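Local structure of nitrate transport protein (Xanthomonas axonopodis pv. citri, 3KSX) at residues A[91-94]-A[99-102]; A[142-147]-A[288-293]; A[148-151]-A[156-159]; A[172-177]-A[196-201]. The protein probably captures alkanesulfonates in the periplasm for an ABC importer and binds the sulfonate buffer MOPS. One frame throughout, in Å; residues are numbered along the deposited sequence.

Interaction 1: residues A[91-94]-A[99-102]; sequences LFAQ and DLLY
Leu91 starts out from the helix with its CB turned away from the strand, yet its CD2 methyl swings back to lie 3.7 Å from the phenol oxygen, OH, of Tyr102. The two side chains meet at about a right angle, and CD2 is the branch that does the touching. Two residues on, Ala93 points its CB at the strand, 3.8 Å from CD2 of Leu100. Leu72 of helix 68-76 touches both residues. Gln94 then carries the polar part. Its extended chain runs across Leu100, CG to CG at 4.2 Å, and brings OE1 to the edge of the Tyr102 ring, in the ring plane. There Tyr102 OH donates a 2.8 Å hydrogen bond to Gln94 OE1. The donor stands 32° off the carbonyl plane, and the amide and ring planes are turned 72° apart. Gln287 NE2 supplies a second bond to the phenol oxygen, and Phe213 packs edge-to-face with the ring, so this buried tyrosine is fixed at its tip and at its ring. Helix 88-95 and strand 100-106 are joined here by a short connection; the strand, where Tyr102 also pairs through its backbone with Ala309 and Trp311, belongs to a sheet in the 2-1-3-5-4 order, with one antiparallel member, that marks a lobe of a type II periplasmic binding protein.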
loop_
_atom_site.group_PDB
_atom_site.type_symbol
_atom_site.label_atom_id
_atom_site.label_comp_id
_atom_site.label_asym_id
_atom_site.label_seq_id
_atom_site.Cartn_x
_atom_site.Cartn_y
_atom_site.Cartn_z
ATOM N N LEU A 91 5.715 4.317 -9.093
ATOM C CA LEU A 91 6.884 4.114 -9.935
ATOM C C LEU A 91 6.420 3.440 -11.228
ATOM O O LEU A 91 6.800 3.803 -12.349
ATOM C CB LEU A 91 7.909 3.251 -9.173
ATOM C CG LEU A 91 8.609 3.968 -8.010
ATOM C CD1 LEU A 91 9.541 2.987 -7.223
ATOM C CD2 LEU A 91 9.313 5.211 -8.498
ATOM N N PHE A 92 5.564 2.440 -11.071
ATOM C CA PHE A 92 5.063 1.790 -12.294
ATOM C C PHE A 92 4.210 2.740 -13.080
ATOM O O PHE A 92 4.281 2.718 -14.254
ATOM C CB PHE A 92 4.268 0.499 -11.966
ATOM C CG PHE A 92 5.129 -0.722 -11.853
ATOM C CD1 PHE A 92 6.093 -0.824 -10.841
ATOM C CD2 PHE A 92 4.977 -1.807 -12.724
ATOM C CE1 PHE A 92 6.926 -1.962 -10.750
ATOM C CE2 PHE A 92 5.818 -2.980 -12.597
ATOM C CZ PHE A 92 6.781 -3.031 -11.627
ATOM N N ALA A 93 3.349 3.540 -12.443
ATOM C CA ALA A 93 2.555 4.562 -13.165
ATOM C C ALA A 93 3.378 5.628 -13.902
ATOM O O ALA A 93 3.110 5.869 -15.079
ATOM C CB ALA A 93 1.558 5.221 -12.206
ATOM N N GLN A 94 4.393 6.228 -13.235
ATOM C CA GLN A 94 5.390 7.125 -13.876
ATOM C C GLN A 94 6.081 6.461 -15.051
ATOM O O GLN A 94 6.192 7.069 -16.150
ATOM C CB GLN A 94 6.435 7.508 -12.843
ATOM C CG GLN A 94 5.957 8.555 -11.826
ATOM C CD GLN A 94 7.087 9.054 -10.933
ATOM O OE1 GLN A 94 7.426 8.419 -9.968
ATOM N NE2 GLN A 94 7.691 10.223 -11.293
ATOM N N ASP A 99 1.228 11.425 -15.132
ATOM C CA ASP A 99 1.690 12.742 -14.706
ATOM C C ASP A 99 1.186 13.060 -13.312
ATOM O O ASP A 99 0.451 14.050 -13.080
ATOM C CB ASP A 99 1.158 13.815 -15.667
ATOM C CG ASP A 99 1.914 15.144 -15.547
ATOM O OD1 ASP A 99 3.027 15.148 -14.991
ATOM O OD2 ASP A 99 1.382 16.195 -16.008
ATOM N N LEU A 100 1.549 12.205 -12.387
ATOM C CA LEU A 100 1.067 12.317 -11.031
ATOM C C LEU A 100 1.991 13.163 -10.190
ATOM O O LEU A 100 3.143 13.385 -10.571
ATOM C CB LEU A 100 0.971 10.878 -10.474
ATOM C CG LEU A 100 2.236 10.016 -10.541
ATOM C CD1 LEU A 100 3.065 10.320 -9.274
ATOM C CD2 LEU A 100 1.747 8.560 -10.391
ATOM N N LEU A 101 1.510 13.593 -9.010
ATOM C CA LEU A 101 2.356 14.177 -8.032
ATOM C C LEU A 101 2.343 13.304 -6.761
ATOM O O LEU A 101 1.318 12.714 -6.467
ATOM C CB LEU A 101 1.801 15.587 -7.683
ATOM C CG LEU A 101 1.995 16.673 -8.721
ATOM C CD1 LEU A 101 1.238 17.933 -8.187
ATOM C CD2 LEU A 101 3.487 16.984 -8.998
ATOM N N TYR A 102 3.457 13.278 -6.020
ATOM C CA TYR A 102 3.506 12.722 -4.652
ATOM C C TYR A 102 3.189 13.897 -3.768
ATOM O O TYR A 102 3.932 14.855 -3.810
ATOM C CB TYR A 102 4.939 12.275 -4.353
ATOM C CG TYR A 102 5.427 11.093 -5.152
ATOM C CD1 TYR A 102 5.887 11.255 -6.476
ATOM C CD2 TYR A 102 5.474 9.836 -4.578
ATOM C CE1 TYR A 102 6.425 10.128 -7.232
ATOM C CE2 TYR A 102 5.986 8.733 -5.279
ATOM C CZ TYR A 102 6.415 8.864 -6.604
ATOM O OH TYR A 102 6.949 7.752 -7.295
#

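Interaction 2: residues A[142-147]-A[288-293]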
loop_
_atom_site.group_PDB
_atom_site.type_symbol
_atom_site.label_atom_id
_atom_site.label_comp_id
_atom_site.label_asym_id
_atom_site.label_seq_id
_atom_site.Cartn_x
_atom_site.Cartn_y
_atom_site.Cartn_z
ATOM N N ALA A 142 4.448 -5.404 -2.320
ATOM C CA ALA A 142 4.854 -6.839 -2.160
ATOM C C ALA A 142 5.820 -7.252 -3.236
ATOM O O ALA A 142 6.693 -8.045 -3.000
ATOM C CB ALA A 142 3.584 -7.751 -2.164
ATOM N N HIS A 143 5.737 -6.611 -4.409
ATOM C CA HIS A 143 6.717 -6.855 -5.495
ATOM C C HIS A 143 8.101 -6.403 -5.031
ATOM O O HIS A 143 9.043 -7.159 -5.148
ATOM C CB HIS A 143 6.300 -6.046 -6.717
ATOM C CG HIS A 143 6.845 -6.529 -8.010
ATOM N ND1 HIS A 143 6.309 -6.130 -9.213
ATOM C CD2 HIS A 143 7.908 -7.312 -8.309
ATOM C CE1 HIS A 143 7.017 -6.661 -10.212
ATOM N NE2 HIS A 143 7.999 -7.368 -9.685
ATOM N N ASN A 144 8.190 -5.205 -4.449
ATOM C CA ASN A 144 9.478 -4.743 -3.871
ATOM C C ASN A 144 9.943 -5.585 -2.629
ATOM O O ASN A 144 11.153 -5.929 -2.481
ATOM C CB ASN A 144 9.424 -3.240 -3.505
ATOM C CG ASN A 144 10.718 -2.770 -2.868
ATOM O OD1 ASN A 144 11.772 -2.810 -3.518
ATOM N ND2 ASN A 144 10.655 -2.313 -1.609
ATOM N N LEU A 145 9.011 -5.929 -1.715
ATOM C CA LEU A 145 9.356 -6.837 -0.597
ATOM C C LEU A 145 9.983 -8.146 -1.119
ATOM O O LEU A 145 11.056 -8.577 -0.629
ATOM C CB LEU A 145 8.128 -7.205 0.228
ATOM C CG LEU A 145 8.414 -8.296 1.280
ATOM C CD1 LEU A 145 9.003 -7.509 2.445
ATOM C CD2 LEU A 145 7.153 -9.019 1.710
ATOM N N LEU A 146 9.335 -8.765 -2.122
ATOM C CA LEU A 146 9.848 -9.993 -2.688
ATOM C C LEU A 146 11.230 -9.836 -3.311
ATOM O O LEU A 146 12.125 -10.625 -3.043
ATOM C CB LEU A 146 8.827 -10.574 -3.679
ATOM C CG LEU A 146 8.962 -11.972 -4.206
ATOM C CD1 LEU A 146 9.148 -13.004 -3.104
ATOM C CD2 LEU A 146 7.699 -12.262 -5.063
ATOM N N LEU A 147 11.400 -8.913 -4.263
ATOM C CA LEU A 147 12.715 -8.536 -4.718
ATOM C C LEU A 147 13.806 -8.411 -3.666
ATOM O O LEU A 147 14.887 -9.038 -3.809
ATOM C CB LEU A 147 12.603 -7.242 -5.561
ATOM C CG LEU A 147 13.897 -6.667 -6.077
ATOM C CD1 LEU A 147 14.499 -7.648 -7.076
ATOM C CD2 LEU A 147 13.645 -5.315 -6.755
ATOM N N GLN A 288 13.718 7.405 -5.136
ATOM C CA GLN A 288 14.528 7.284 -6.367
ATOM C C GLN A 288 15.444 6.032 -6.410
ATOM O O GLN A 288 15.665 5.397 -7.470
ATOM C CB GLN A 288 15.437 8.531 -6.434
ATOM C CG GLN A 288 16.194 8.682 -7.791
ATOM C CD GLN A 288 15.287 8.659 -8.978
ATOM O OE1 GLN A 288 14.447 9.561 -9.136
ATOM N NE2 GLN A 288 15.442 7.646 -9.856
ATOM N N ALA A 289 16.011 5.657 -5.260
ATOM C CA ALA A 289 16.858 4.457 -5.187
ATOM C C ALA A 289 16.053 3.193 -5.580
ATOM O O ALA A 289 16.570 2.331 -6.318
ATOM C CB ALA A 289 17.437 4.336 -3.801
ATOM N N THR A 290 14.772 3.132 -5.169
ATOM C CA THR A 290 13.917 2.014 -5.531
ATOM C C THR A 290 13.662 2.052 -7.042
ATOM O O THR A 290 13.768 1.056 -7.669
ATOM C CB THR A 290 12.606 2.075 -4.746
ATOM O OG1 THR A 290 12.903 2.038 -3.330
ATOM C CG2 THR A 290 11.695 0.941 -5.149
ATOM N N ALA A 291 13.413 3.232 -7.609
ATOM C CA ALA A 291 13.196 3.381 -9.057
ATOM C C ALA A 291 14.479 2.846 -9.762
ATOM O O ALA A 291 14.409 2.134 -10.783
ATOM C CB ALA A 291 12.988 4.929 -9.345
ATOM N N ASP A 292 15.638 3.246 -9.250
ATOM C CA ASP A 292 16.930 2.815 -9.876
ATOM C C ASP A 292 17.131 1.301 -9.845
ATOM O O ASP A 292 17.570 0.650 -10.858
ATOM C CB ASP A 292 18.122 3.510 -9.194
ATOM C CG ASP A 292 18.122 5.068 -9.384
ATOM O OD1 ASP A 292 17.381 5.637 -10.230
ATOM O OD2 ASP A 292 18.877 5.693 -8.614
ATOM N N LEU A 293 16.787 0.722 -8.685
ATOM C CA LEU A 293 16.823 -0.738 -8.482
ATOM C C LEU A 293 15.909 -1.477 -9.442
ATOM O O LEU A 293 16.329 -2.463 -10.026
ATOM C CB LEU A 293 16.475 -1.107 -7.024
ATOM C CG LEU A 293 16.391 -2.580 -6.588
ATOM C CD1 LEU A 293 17.696 -3.263 -6.854
ATOM C CD2 LEU A 293 16.052 -2.622 -5.092
HETATM O O HOH W 1 13.734 -0.681 -2.942
#
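Thr290 OG1 and Asn144 OD1 are joined by one water, which donates to both: 2.9 Å to Thr290 OG1 and 3.0 Å to Asn144 OD1. Thr290 OG1 is also bonded to Ala286 O one turn back in its own helix, so two bonds grip the hydroxyl. With OG1 beside the backbone N (chi1 -59°), the hydroxyl can reach that carbonyl while the methyl CG2, anti to N, points on to Asn144 OD1 at 4.1 Å. No direct hydrogen bond crosses the contact; the water is the polar bridge. Next to it the link turns apolar. Leu147 and Leu293 reach toward each other tip to tip, Leu147 CD2 lying 3.9 Å from Leu293 CG. Elsewhere on the 288-293 helix, Gln288 NE2 donates to Asp292 OD1 (2.8 Å), and Asp292 also pairs with Arg303. The backbones come no closer than 8.3 Å between the CA atoms of Asn144 and Thr290. Helix 141-152 rests through Leu146 on strand 133-136 of one sheet, whereas helix 281-296 packs through Thr290 and Ala291 on helix 88-95 beside the other sheet, placing this contact between the two lobes.

Interaction 3: residues A[148-151]-A[156-159]; sequences RVLA and SMRD
Leu150 aims its CB at the turn that holds Ser156 and Met157. From there CG lies anti to the carbonyl carbon (chi1 -72°), which carries the fork outward from the helix. Of its two ends CD1 makes the contact: it comes 4.0 Å from Ser156 O and 4.1 Å from Met157 SD. The Leu150 and Met157 side chains cross at about a right angle, and Met157, bent at chi2 and chi3, folds back over helix 141-152 to touch His143 and Leu147. This is the exit of a beta-alpha-beta crossover: strand 133-136 leads into helix 141-152, and the chain turns here before entering strand 161-164, parallel to the first. The turn is stiffened from within. Ser156 OG accepts from Arg158 N at 3.2 Å, an ST turn, while Ser156 N gives a short, nearly straight bond of 2.6 Å to Asp159 OD2. That oxygen is met on its anti side, 31° out of the carboxylate plane. Asp159 N answers with a 2.8 Å bond to Ser156 O, the same carbonyl oxygen that Leu150 CD1 approaches. Ser156 CB lies 3.7 Å above one face of the Arg158 guanidinium group, offset toward its rim.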
loop_
_atom_site.group_PDB
_atom_site.type_symbol
_atom_site.label_atom_id
_atom_site.label_comp_id
_atom_site.label_asym_id
_atom_site.label_seq_id
_atom_site.Cartn_x
_atom_site.Cartn_y
_atom_site.Cartn_z
ATOM N N ARG A 148 13.552 -7.650 -2.603
ATOM C CA ARG A 148 14.572 -7.329 -1.644
ATOM C C ARG A 148 14.859 -8.554 -0.745
ATOM O O ARG A 148 16.016 -8.804 -0.393
ATOM C CB ARG A 148 14.118 -6.184 -0.714
ATOM C CG ARG A 148 13.869 -4.744 -1.359
ATOM C CD ARG A 148 15.098 -3.953 -1.774
ATOM N NE ARG A 148 16.134 -4.097 -0.748
ATOM C CZ ARG A 148 16.153 -3.443 0.421
ATOM N NH1 ARG A 148 15.186 -2.564 0.719
ATOM N NH2 ARG A 148 17.103 -3.728 1.296
ATOM N N VAL A 149 13.841 -9.341 -0.422
ATOM C CA VAL A 149 14.039 -10.539 0.427
ATOM C C VAL A 149 14.825 -11.601 -0.345
ATOM O O VAL A 149 15.801 -12.153 0.171
ATOM C CB VAL A 149 12.674 -11.049 0.956
ATOM C CG1 VAL A 149 12.753 -12.421 1.570
ATOM C CG2 VAL A 149 12.160 -10.122 2.012
ATOM N N LEU A 150 14.403 -11.879 -1.564
ATOM C CA LEU A 150 15.054 -12.838 -2.436
ATOM C C LEU A 150 16.528 -12.459 -2.599
ATOM O O LEU A 150 17.436 -13.297 -2.485
ATOM C CB LEU A 150 14.352 -12.894 -3.782
ATOM C CG LEU A 150 12.944 -13.575 -3.782
ATOM C CD1 LEU A 150 12.389 -13.485 -5.163
ATOM C CD2 LEU A 150 13.082 -15.014 -3.336
ATOM N N ALA A 151 16.787 -11.165 -2.795
ATOM C CA ALA A 151 18.189 -10.785 -3.063
ATOM C C ALA A 151 19.150 -11.082 -1.885
ATOM O O ALA A 151 20.375 -11.283 -2.107
ATOM C CB ALA A 151 18.270 -9.360 -3.467
ATOM N N SER A 156 16.958 -13.948 -7.584
ATOM C CA SER A 156 16.355 -12.768 -8.180
ATOM C C SER A 156 14.942 -13.108 -8.592
ATOM O O SER A 156 14.492 -14.263 -8.478
ATOM C CB SER A 156 17.142 -12.282 -9.405
ATOM O OG SER A 156 17.055 -13.281 -10.397
ATOM N N MET A 157 14.275 -12.108 -9.170
ATOM C CA MET A 157 12.957 -12.302 -9.681
ATOM C C MET A 157 12.983 -13.351 -10.800
ATOM O O MET A 157 11.981 -14.037 -11.035
ATOM C CB MET A 157 12.329 -10.972 -10.172
ATOM C CG MET A 157 12.172 -9.946 -9.017
ATOM S SD MET A 157 11.059 -10.510 -7.720
ATOM C CE MET A 157 9.653 -10.917 -8.730
ATOM N N ARG A 158 14.103 -13.531 -11.484
ATOM C CA ARG A 158 14.120 -14.573 -12.519
ATOM C C ARG A 158 14.328 -15.973 -11.956
ATOM O O ARG A 158 14.366 -16.919 -12.728
ATOM C CB ARG A 158 15.095 -14.269 -13.667
ATOM C CG ARG A 158 16.533 -13.929 -13.282
ATOM C CD ARG A 158 17.308 -12.994 -14.347
ATOM N NE ARG A 158 18.301 -12.146 -13.665
ATOM C CZ ARG A 158 19.123 -12.559 -12.686
ATOM N NH1 ARG A 158 19.146 -13.849 -12.309
ATOM N NH2 ARG A 158 19.945 -11.681 -12.080
ATOM N N ASP A 159 14.510 -16.101 -10.635
ATOM C CA ASP A 159 14.700 -17.435 -10.039
ATOM C C ASP A 159 13.391 -18.031 -9.522
ATOM O O ASP A 159 13.356 -19.146 -8.971
ATOM C CB ASP A 159 15.706 -17.369 -8.896
ATOM C CG ASP A 159 17.081 -16.968 -9.343
ATOM O OD1 ASP A 159 17.540 -17.483 -10.378
ATOM O OD2 ASP A 159 17.729 -16.125 -8.673
#

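Interaction 4: residues A[172-177]-A[196-201]; sequences AAFAAG and GSARLL
The helix that carries Phe174 stops in a Schellman motif, with Gly177 at positive phi (82°) and its N bonded to Phe174 O at 3.1 Å, while Gly196, also at positive phi, closes helix 188-194 just before Ser197 and Ala198 lead into the strand. One ring makes the contact. With CG anti to the backbone N (chi1 -168°), the Phe174 ring is directed away from the helix toward the 196-201 segment and meets it through its far end. Phe174 CE1 lies 3.5 Å from Ser197 O, which sits at the ring edge near its plane. The neighbouring ring atom, Phe174 CZ, meets the Ala198 methyl, CB, at 3.8 Å. Ser197 turns its CB toward the ring, but its hydroxyl is bonded to Asp195. Leu192 of helix 188-194 and Pro118 of strand 113-118 also touch the phenylalanine, and Ala198 begins an outermost strand of the second lobe's sheet, so the ring packs between helix 167-175 and that strand. No hydrogen bond crosses between the segments: cohesion probably comes mainly from dispersion, perhaps with a small electrostatic gain where the slightly positive C-H rim of the phenyl group faces a carbonyl oxygen.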
loop_
_atom_site.group_PDB
_atom_site.type_symbol
_atom_site.label_atom_id
_atom_site.label_comp_id
_atom_site.label_asym_id
_atom_site.label_seq_id
_atom_site.Cartn_x
_atom_site.Cartn_y
_atom_site.Cartn_z
ATOM N N ALA A 172 -7.570 -16.763 -3.410
ATOM C CA ALA A 172 -8.337 -17.941 -3.885
ATOM C C ALA A 172 -7.406 -18.983 -4.448
ATOM O O ALA A 172 -7.634 -20.200 -4.198
ATOM C CB ALA A 172 -9.405 -17.575 -4.846
ATOM N N ALA A 173 -6.359 -18.545 -5.188
ATOM C CA ALA A 173 -5.312 -19.470 -5.699
ATOM C C ALA A 173 -4.572 -20.166 -4.545
ATOM O O ALA A 173 -4.222 -21.361 -4.618
ATOM C CB ALA A 173 -4.329 -18.718 -6.570
ATOM N N PHE A 174 -4.330 -19.415 -3.493
ATOM C CA PHE A 174 -3.653 -19.938 -2.263
ATOM C C PHE A 174 -4.566 -21.019 -1.646
ATOM O O PHE A 174 -4.075 -22.105 -1.366
ATOM C CB PHE A 174 -3.431 -18.791 -1.237
ATOM C CG PHE A 174 -2.500 -19.123 -0.086
ATOM C CD1 PHE A 174 -3.013 -19.639 1.106
ATOM C CD2 PHE A 174 -1.126 -18.871 -0.172
ATOM C CE1 PHE A 174 -2.163 -19.912 2.146
ATOM C CE2 PHE A 174 -0.290 -19.191 0.853
ATOM C CZ PHE A 174 -0.838 -19.707 2.021
ATOM N N ALA A 175 -5.858 -20.711 -1.461
ATOM C CA ALA A 175 -6.882 -21.682 -0.914
ATOM C C ALA A 175 -6.974 -22.940 -1.739
ATOM O O ALA A 175 -7.167 -24.034 -1.188
ATOM C CB ALA A 175 -8.255 -21.068 -0.770
ATOM N N ALA A 176 -6.794 -22.808 -3.031
ATOM C CA ALA A 176 -6.876 -23.910 -3.950
ATOM C C ALA A 176 -5.574 -24.685 -4.152
ATOM O O ALA A 176 -5.541 -25.604 -4.921
ATOM C CB ALA A 176 -7.446 -23.377 -5.306
ATOM N N GLY A 177 -4.468 -24.303 -3.526
ATOM C CA GLY A 177 -3.204 -25.085 -3.607
ATOM C C GLY A 177 -2.392 -24.806 -4.858
ATOM O O GLY A 177 -1.485 -25.536 -5.197
ATOM N N GLY A 196 -4.688 -20.579 10.663
ATOM C CA GLY A 196 -3.858 -21.754 10.311
ATOM C C GLY A 196 -3.647 -22.073 8.834
ATOM O O GLY A 196 -2.968 -23.052 8.496
ATOM N N SER A 197 -4.104 -21.178 7.977
ATOM C CA SER A 197 -3.919 -21.309 6.516
ATOM C C SER A 197 -2.430 -21.159 6.075
ATOM O O SER A 197 -1.980 -21.783 5.061
ATOM C CB SER A 197 -4.741 -20.229 5.795
ATOM O OG SER A 197 -6.137 -20.458 5.827
ATOM N N ALA A 198 -1.682 -20.332 6.796
ATOM C CA ALA A 198 -0.326 -19.931 6.408
ATOM C C ALA A 198 0.664 -19.784 7.566
ATOM O O ALA A 198 0.266 -19.585 8.757
ATOM C CB ALA A 198 -0.373 -18.588 5.639
ATOM N N ARG A 199 1.938 -19.938 7.224
ATOM C CA ARG A 199 3.059 -19.584 8.095
ATOM C C ARG A 199 3.734 -18.367 7.519
ATOM O O ARG A 199 3.821 -18.256 6.312
ATOM C CB ARG A 199 4.145 -20.687 8.212
ATOM C CG ARG A 199 3.718 -21.908 9.058
ATOM C CD ARG A 199 4.867 -22.894 9.069
ATOM N NE ARG A 199 4.922 -23.714 7.852
ATOM C CZ ARG A 199 5.916 -23.630 6.945
ATOM N NH1 ARG A 199 6.931 -22.784 7.054
ATOM N NH2 ARG A 199 5.903 -24.430 5.918
ATOM N N LEU A 200 4.208 -17.467 8.386
ATOM C CA LEU A 200 5.091 -16.391 7.905
ATOM C C LEU A 200 6.431 -16.950 7.434
ATOM O O LEU A 200 7.184 -17.682 8.158
ATOM C CB LEU A 200 5.298 -15.373 9.040
ATOM C CG LEU A 200 6.187 -14.176 8.768
ATOM C CD1 LEU A 200 5.562 -13.323 7.710
ATOM C CD2 LEU A 200 6.289 -13.400 10.080
ATOM N N LEU A 201 6.876 -16.568 6.238
ATOM C CA LEU A 201 8.188 -17.004 5.872
ATOM C C LEU A 201 9.184 -15.833 6.105
ATOM O O LEU A 201 10.298 -16.049 6.565
ATOM C CB LEU A 201 8.216 -17.470 4.409
ATOM C CG LEU A 201 9.532 -18.111 4.001
ATOM C CD1 LEU A 201 9.584 -19.445 4.555
ATOM C CD2 LEU A 201 9.603 -18.287 2.497
#

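How the interactions relate
Interaction 1 comes first along the chain and belongs to the lobe built on strand 100-106 and its partners. Interactions 3 and 4 belong to the other lobe, interaction 3 at the end of helix 141-152 and interaction 4 at the strand 198-203 edge, their centres about 21 Å apart. Interaction 2, whose segments bracket both in sequence, joins the lobes. It touches interaction 1, Leu91 CD1 lying 3.6 Å from Thr290 CG2, and shares helix 141-152 with interaction 3, about 11 Å away between centres. Interactions 1, 2 and 3 thus form a continuous run of packing across the interlobe boundary, consistent with a closed, ligand-bound form, while interaction 4 stands about 32 Å from interaction 1 between centres.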